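Local coordinates for protein 11R-lipoxygenase (PDB 3VF1) that probably catalyses the calcium-regulated addition of molecular oxygen to polyunsaturated fatty acids at a non-heme iron centre, at residues F204-A209 against M625-N630; D224-D227 against R233-I236; I349-Q354 against P599-K604. All blocks are in the same frame, centred on the assembly; numbering follows the deposited sequence.

Contact 1 of 3, residues F204-A209 against M625-N630; sequences FRVGLA and MVSVVN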
# COMPACT_ATOMS: atom_id res chain seq x y z
N PHE A 204 -6.93 -10.40 -11.16
CA PHE A 204 -7.33 -11.18 -9.99
C PHE A 204 -8.37 -12.24 -10.32
O PHE A 204 -8.91 -12.88 -9.42
CB PHE A 204 -7.86 -10.25 -8.89
CG PHE A 204 -6.89 -9.17 -8.50
CD1 PHE A 204 -5.53 -9.32 -8.73
CD2 PHE A 204 -7.34 -8.01 -7.90
CE1 PHE A 204 -4.64 -8.33 -8.36
CE2 PHE A 204 -6.45 -7.01 -7.53
CZ PHE A 204 -5.10 -7.17 -7.77
N ARG A 205 -8.64 -12.43 -11.61
CA ARG A 205 -9.48 -13.53 -12.04
C ARG A 205 -8.62 -14.78 -12.05
O ARG A 205 -7.52 -14.78 -12.60
CB ARG A 205 -10.07 -13.26 -13.42
CG ARG A 205 -9.09 -13.48 -14.57
CD ARG A 205 -9.68 -13.03 -15.89
NE ARG A 205 -9.05 -13.70 -17.03
CZ ARG A 205 -9.31 -13.42 -18.30
NH1 ARG A 205 -10.19 -12.48 -18.62
NH2 ARG A 205 -8.68 -14.09 -19.26
N VAL A 206 -9.11 -15.85 -11.43
CA VAL A 206 -8.32 -17.07 -11.31
C VAL A 206 -9.01 -18.23 -12.03
O VAL A 206 -9.40 -19.22 -11.40
CB VAL A 206 -8.10 -17.45 -9.83
CG1 VAL A 206 -7.01 -18.50 -9.72
CG2 VAL A 206 -7.74 -16.22 -9.02
N GLY A 207 -9.14 -18.10 -13.34
CA GLY A 207 -9.75 -19.13 -14.15
C GLY A 207 -8.73 -20.09 -14.72
O GLY A 207 -7.55 -20.05 -14.36
N LEU A 208 -9.18 -20.96 -15.62
CA LEU A 208 -8.32 -21.97 -16.22
C LEU A 208 -7.13 -21.34 -16.92
O LEU A 208 -6.01 -21.85 -16.83
CB LEU A 208 -9.13 -22.81 -17.21
CG LEU A 208 -8.38 -23.92 -17.94
CD1 LEU A 208 -7.81 -24.93 -16.96
CD2 LEU A 208 -9.30 -24.60 -18.94
N ALA A 209 -7.36 -20.23 -17.61
CA ALA A 209 -6.32 -19.56 -18.38
C ALA A 209 -5.22 -19.02 -17.47
O ALA A 209 -4.06 -18.92 -17.88
CB ALA A 209 -6.91 -18.44 -19.21
N MET A 625 -3.83 -19.77 -4.87
CA MET A 625 -3.10 -18.84 -4.03
C MET A 625 -1.86 -18.31 -4.75
O MET A 625 -1.56 -17.12 -4.68
CB MET A 625 -2.69 -19.50 -2.71
CG MET A 625 -1.99 -18.55 -1.75
SD MET A 625 -2.97 -17.07 -1.43
CE MET A 625 -1.91 -16.20 -0.28
N VAL A 626 -1.15 -19.20 -5.44
CA VAL A 626 0.06 -18.81 -6.16
C VAL A 626 -0.28 -17.85 -7.30
O VAL A 626 0.47 -16.92 -7.58
CB VAL A 626 0.80 -20.03 -6.73
CG1 VAL A 626 1.90 -19.60 -7.69
CG2 VAL A 626 1.38 -20.86 -5.59
N SER A 627 -1.41 -18.10 -7.96
CA SER A 627 -1.86 -17.23 -9.04
C SER A 627 -2.16 -15.84 -8.50
O SER A 627 -1.83 -14.83 -9.12
CB SER A 627 -3.11 -17.82 -9.71
OG SER A 627 -3.52 -17.04 -10.82
N VAL A 628 -2.79 -15.80 -7.33
CA VAL A 628 -3.15 -14.53 -6.70
C VAL A 628 -1.90 -13.78 -6.23
O VAL A 628 -1.71 -12.62 -6.57
CB VAL A 628 -4.09 -14.76 -5.50
CG1 VAL A 628 -4.14 -13.52 -4.61
CG2 VAL A 628 -5.48 -15.14 -5.99
N VAL A 629 -1.06 -14.45 -5.45
CA VAL A 629 0.16 -13.84 -4.93
C VAL A 629 1.05 -13.35 -6.07
O VAL A 629 1.70 -12.31 -5.96
CB VAL A 629 0.95 -14.82 -4.05
CG1 VAL A 629 2.36 -14.29 -3.79
CG2 VAL A 629 0.23 -15.06 -2.74
N ASN A 630 1.08 -14.11 -7.16
CA ASN A 630 1.85 -13.71 -8.33
C ASN A 630 1.30 -12.43 -8.94
O ASN A 630 2.05 -11.61 -9.46
CB ASN A 630 1.85 -14.84 -9.37
CG ASN A 630 2.68 -14.49 -10.59
OD1 ASN A 630 3.91 -14.48 -10.54
ND2 ASN A 630 2.01 -14.22 -11.71
O HOH W 1 -5.42 -14.63 -11.16

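Contact 2 of 3, residues D224-D227 against R233-I236; sequences DDWD and RQLI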
# COMPACT_ATOMS: atom_id res chain seq x y z
N ASP A 224 -7.69 -33.07 -5.02
CA ASP A 224 -6.94 -34.11 -4.31
C ASP A 224 -5.96 -33.50 -3.32
O ASP A 224 -5.57 -32.34 -3.45
CB ASP A 224 -6.17 -34.98 -5.30
CG ASP A 224 -7.08 -35.70 -6.28
OD1 ASP A 224 -8.28 -35.86 -5.97
OD2 ASP A 224 -6.59 -36.09 -7.36
N ASP A 225 -5.56 -34.30 -2.34
CA ASP A 225 -4.49 -33.91 -1.43
C ASP A 225 -3.18 -33.89 -2.19
O ASP A 225 -3.05 -34.53 -3.23
CB ASP A 225 -4.38 -34.91 -0.28
CG ASP A 225 -5.60 -34.91 0.62
OD1 ASP A 225 -6.62 -34.31 0.24
OD2 ASP A 225 -5.53 -35.53 1.70
N TRP A 226 -2.21 -33.16 -1.66
CA TRP A 226 -0.83 -33.30 -2.12
C TRP A 226 -0.27 -34.54 -1.45
O TRP A 226 -0.57 -34.82 -0.29
CB TRP A 226 -0.01 -32.07 -1.74
CG TRP A 226 -0.41 -30.83 -2.48
CD1 TRP A 226 -1.24 -29.85 -2.04
CD2 TRP A 226 0.02 -30.44 -3.79
NE1 TRP A 226 -1.37 -28.87 -2.99
CE2 TRP A 226 -0.61 -29.21 -4.08
CE3 TRP A 226 0.86 -31.01 -4.75
CZ2 TRP A 226 -0.41 -28.54 -5.28
CZ3 TRP A 226 1.05 -30.35 -5.94
CH2 TRP A 226 0.42 -29.13 -6.20
N ASP A 227 0.53 -35.31 -2.18
CA ASP A 227 1.07 -36.56 -1.66
C ASP A 227 1.96 -36.31 -0.45
O ASP A 227 1.87 -37.02 0.55
CB ASP A 227 1.85 -37.30 -2.74
CG ASP A 227 0.98 -37.69 -3.92
OD1 ASP A 227 -0.17 -38.11 -3.70
OD2 ASP A 227 1.45 -37.57 -5.07
N ARG A 233 6.51 -27.66 -3.95
CA ARG A 233 7.53 -27.04 -4.78
C ARG A 233 7.19 -27.12 -6.27
O ARG A 233 7.80 -26.44 -7.09
CB ARG A 233 8.89 -27.70 -4.53
CG ARG A 233 9.43 -27.50 -3.12
CD ARG A 233 10.41 -28.59 -2.74
NE ARG A 233 11.77 -28.33 -3.21
CZ ARG A 233 12.78 -27.91 -2.45
NH1 ARG A 233 12.61 -27.68 -1.15
NH2 ARG A 233 13.97 -27.70 -2.99
N GLN A 234 6.20 -27.94 -6.61
CA GLN A 234 5.76 -28.07 -7.99
C GLN A 234 5.11 -26.79 -8.50
O GLN A 234 5.06 -26.55 -9.71
CB GLN A 234 4.76 -29.23 -8.13
CG GLN A 234 5.36 -30.60 -7.88
CD GLN A 234 4.33 -31.71 -8.01
OE1 GLN A 234 3.24 -31.50 -8.55
NE2 GLN A 234 4.66 -32.89 -7.51
N LEU A 235 4.61 -25.97 -7.58
CA LEU A 235 3.90 -24.76 -7.94
C LEU A 235 4.85 -23.66 -8.41
O LEU A 235 4.41 -22.66 -8.99
CB LEU A 235 3.07 -24.25 -6.75
CG LEU A 235 2.01 -25.23 -6.25
CD1 LEU A 235 1.21 -24.62 -5.11
CD2 LEU A 235 1.09 -25.66 -7.38
N ILE A 236 6.14 -23.84 -8.17
CA ILE A 236 7.13 -22.87 -8.60
C ILE A 236 7.73 -23.26 -9.95
O ILE A 236 8.78 -23.90 -10.02
CB ILE A 236 8.26 -22.71 -7.57
CG1 ILE A 236 7.68 -22.39 -6.19
CG2 ILE A 236 9.23 -21.62 -8.00
CD1 ILE A 236 6.76 -21.18 -6.18

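Contact 3 of 3, residues I349-Q354 against P599-K604; sequences IQLYQQ and PPPTEK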
# COMPACT_ATOMS: atom_id res chain seq x y z
N ILE A 349 2.38 -23.26 22.13
CA ILE A 349 1.25 -22.86 21.30
C ILE A 349 -0.06 -23.41 21.86
O ILE A 349 -0.14 -24.56 22.27
CB ILE A 349 1.40 -23.35 19.85
CG1 ILE A 349 2.59 -22.68 19.18
CG2 ILE A 349 0.12 -23.08 19.06
CD1 ILE A 349 2.91 -23.23 17.80
N GLN A 350 -1.09 -22.57 21.86
CA GLN A 350 -2.44 -22.98 22.23
C GLN A 350 -3.39 -22.57 21.12
O GLN A 350 -3.47 -21.40 20.77
CB GLN A 350 -2.84 -22.32 23.56
CG GLN A 350 -4.18 -22.78 24.11
CD GLN A 350 -4.50 -22.14 25.44
OE1 GLN A 350 -3.93 -22.50 26.48
NE2 GLN A 350 -5.42 -21.17 25.43
N LEU A 351 -4.10 -23.54 20.55
CA LEU A 351 -4.87 -23.30 19.33
C LEU A 351 -6.10 -22.42 19.54
O LEU A 351 -6.43 -21.59 18.70
CB LEU A 351 -5.28 -24.63 18.68
CG LEU A 351 -4.12 -25.54 18.26
CD1 LEU A 351 -4.65 -26.81 17.60
CD2 LEU A 351 -3.16 -24.81 17.32
N TYR A 352 -6.78 -22.60 20.67
CA TYR A 352 -7.97 -21.80 20.97
C TYR A 352 -7.75 -20.96 22.22
O TYR A 352 -6.93 -21.30 23.07
CB TYR A 352 -9.20 -22.70 21.15
CG TYR A 352 -9.64 -23.41 19.88
CD1 TYR A 352 -10.44 -22.77 18.94
CD2 TYR A 352 -9.28 -24.73 19.64
CE1 TYR A 352 -10.85 -23.42 17.79
CE2 TYR A 352 -9.69 -25.39 18.50
CZ TYR A 352 -10.48 -24.73 17.57
OH TYR A 352 -10.89 -25.39 16.44
N GLN A 353 -8.50 -19.86 22.33
CA GLN A 353 -8.31 -18.90 23.41
C GLN A 353 -8.53 -19.52 24.79
O GLN A 353 -7.72 -19.34 25.70
CB GLN A 353 -9.25 -17.71 23.23
CG GLN A 353 -8.83 -16.74 22.14
CD GLN A 353 -7.61 -15.93 22.52
OE1 GLN A 353 -7.61 -15.23 23.54
NE2 GLN A 353 -6.55 -16.02 21.72
N GLN A 354 -9.63 -20.26 24.94
CA GLN A 354 -10.02 -20.79 26.24
C GLN A 354 -9.48 -22.20 26.47
O GLN A 354 -9.75 -23.11 25.68
CB GLN A 354 -11.54 -20.80 26.37
CG GLN A 354 -12.16 -19.41 26.34
CD GLN A 354 -11.67 -18.54 27.48
OE1 GLN A 354 -11.51 -19.00 28.61
NE2 GLN A 354 -11.41 -17.27 27.18
N PRO A 599 -10.66 -29.85 10.81
CA PRO A 599 -10.53 -29.20 12.12
C PRO A 599 -9.20 -29.57 12.77
O PRO A 599 -8.60 -30.57 12.39
CB PRO A 599 -11.71 -29.76 12.91
CG PRO A 599 -12.07 -31.04 12.23
CD PRO A 599 -11.75 -30.84 10.78
N PRO A 600 -8.75 -28.77 13.74
CA PRO A 600 -7.48 -29.05 14.42
C PRO A 600 -7.56 -30.33 15.23
O PRO A 600 -8.66 -30.85 15.45
CB PRO A 600 -7.31 -27.84 15.35
CG PRO A 600 -8.69 -27.35 15.59
CD PRO A 600 -9.45 -27.61 14.32
N PRO A 601 -6.41 -30.86 15.67
CA PRO A 601 -6.39 -32.07 16.48
C PRO A 601 -6.95 -31.82 17.88
O PRO A 601 -6.83 -30.71 18.39
CB PRO A 601 -4.91 -32.42 16.56
CG PRO A 601 -4.21 -31.12 16.39
CD PRO A 601 -5.05 -30.32 15.44
N THR A 602 -7.57 -32.83 18.47
CA THR A 602 -8.10 -32.72 19.82
C THR A 602 -7.29 -33.54 20.81
O THR A 602 -7.46 -33.41 22.03
CB THR A 602 -9.57 -33.18 19.88
OG1 THR A 602 -9.69 -34.49 19.32
CG2 THR A 602 -10.47 -32.22 19.10
N GLU A 603 -6.41 -34.39 20.29
CA GLU A 603 -5.59 -35.26 21.13
C GLU A 603 -4.13 -35.24 20.70
O GLU A 603 -3.81 -34.83 19.58
CB GLU A 603 -6.11 -36.69 21.07
CG GLU A 603 -7.48 -36.89 21.70
CD GLU A 603 -7.96 -38.33 21.61
OE1 GLU A 603 -7.84 -38.93 20.52
OE2 GLU A 603 -8.44 -38.86 22.63
N LYS A 604 -3.25 -35.69 21.59
CA LYS A 604 -1.83 -35.79 21.28
C LYS A 604 -1.56 -37.08 20.50
O LYS A 604 -2.36 -38.01 20.53
CB LYS A 604 -1.00 -35.80 22.56
CG LYS A 604 -1.26 -34.62 23.49
CD LYS A 604 -0.85 -33.31 22.87
CE LYS A 604 -0.74 -32.21 23.92
NZ LYS A 604 0.47 -32.34 24.78

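Contact 1 of 3, residues F204-A209 against M625-N630
V206, in the loop that leads into helix 208-213, packs on S627 and V628 of helix 619-632, with R205 joined to S627 through a water. Just ahead of them, the buried ring of F204 reaches A631 and L632 further along that helix, and I431 and L434 of helix 428-438. R205 takes part through its backbone: its O accepts a hydrogen bond of 2.6 Å from a water, and that water accepts a bond of 3.1 Å from S627 OG. One water thus relays the serine hydroxyl to the loop carbonyl. V206 follows, spreading its two methyls over the helix. Its CG1, anti to the backbone N (chi1 -166°), rests 3.9 Å from S627 OG and also touches S627 CB. The other branch, beside the backbone N, makes the apolar contact, V206 CG2 lying within 3.9 Å of V628 CG2 and the two valines crossing at about a right angle. G207 then takes the N-cap position of helix 208-213, its N hydrogen-bonded to a carboxylate oxygen of D210 in the first turn. The arrangement is loop-on-helix packing beside the lipoxygenase active site: the side chain of V628 lies about 8 Å from that of the iron ligand H392 and about 10 Å from the iron itself.

Contact 2 of 3, residues D224-D227 against R233-I236
The amide oxygen OE1 of Q234 comes to 3.6 Å from CZ3 of W226. It arrives at the edge of the indole, in the ring plane and roughly in line with the outward C-H of CZ3; the contact is not a hydrogen bond and is probably at most weakly electrostatic. Ring and amide planes stand 80° apart, and the two side chains slide past each other in opposite directions. Beyond CG the chain of Q234 is fully extended (chi2 179°), and this carries the amide to the indole although the CA atoms of W226 and Q234 are 10.3 Å apart. L235 supplies the apolar half: its CD2 lies 3.7 Å from CH2 of W226 and also touches CZ2, approaching the ring obliquely. Q234 and L235 are neighbours on a 3-10 segment, and both side chains reach the six-membered ring of the indole; I236 N donates to R233 O at 3.3 Å. The ring of F232 meets W226 with planes at about 45°, while A622 of helix 619-632 touches both W226 and L235. With an alanine at W226, L235 CD2 and Q234 OE1 would probably lose their partner, leaving a gap against F232 and A622. Polar ties flank the tryptophan along the chain: D225 forms a salt bridge with R597, and D227 O accepts a hydrogen bond from K610. No hydrogen bond joins the two segments directly, which suggests that within this contact apolar packing of the buried indole against L235 does most of the work, with the amide of the solvent-exposed Q234 perhaps adding a weak polar contribution at the ring edge.

Contact 3 of 3, residues I349-Q354 against P599-K604
The phenol ring of Y352 meets the pyrrolidine of P600 obliquely, the two side chains crossing at about a right angle. P600 CG lies 3.6 Å from CE2 of Y352 and closer still, at 3.1 Å, to its OH, which also nears P600 CD. The neighbouring L351 slides past P600 in the opposite direction: L351 CD1 is 3.6 Å from P600 CB and 4.1 Å from P601 CD, and the extended end of the leucine (chi2 -179°) puts this methyl at the junction of the two prolines. P599, P600 and P601 all have the extended backbone of a polyproline II segment, which lies here against the end of strand 344-350 in a five-stranded antiparallel sheet. W378 of helix 369-410 touches both L351 and P600, and W362 touches L351 and P601 and makes a cation-pi contact with K604. Q350 NE2 donates to Y352 O at 2.8 Å, with an N-H...O angle of 152° and the donor in the carbonyl plane, and so helps to fix the backbone that carries the ring. N359 ND2 is a second donor to Y352 O.

How the contacts relate
Contact 1 closes a long loop, from 204-209 to 625-630, and both other contacts are nested within it; contact 2 closes before contact 3 opens. Contacts 1 and 2 are neighbours, their centres 16 Å apart, and both involve helix 619-632, which supplies one side of contact 1 and packs against W226 and L235 of contact 2; V626 CG2 touches L235 CD1 at 3.8 Å. Contact 3 is centred 32 Å from contact 1 and 26 Å from contact 2. Its proline loop runs on into helix 609-615, whose M613 touches W226. Together they join loops, helices and the sheet at separate places in the lipoxygenase fold, contact 1 close to the iron.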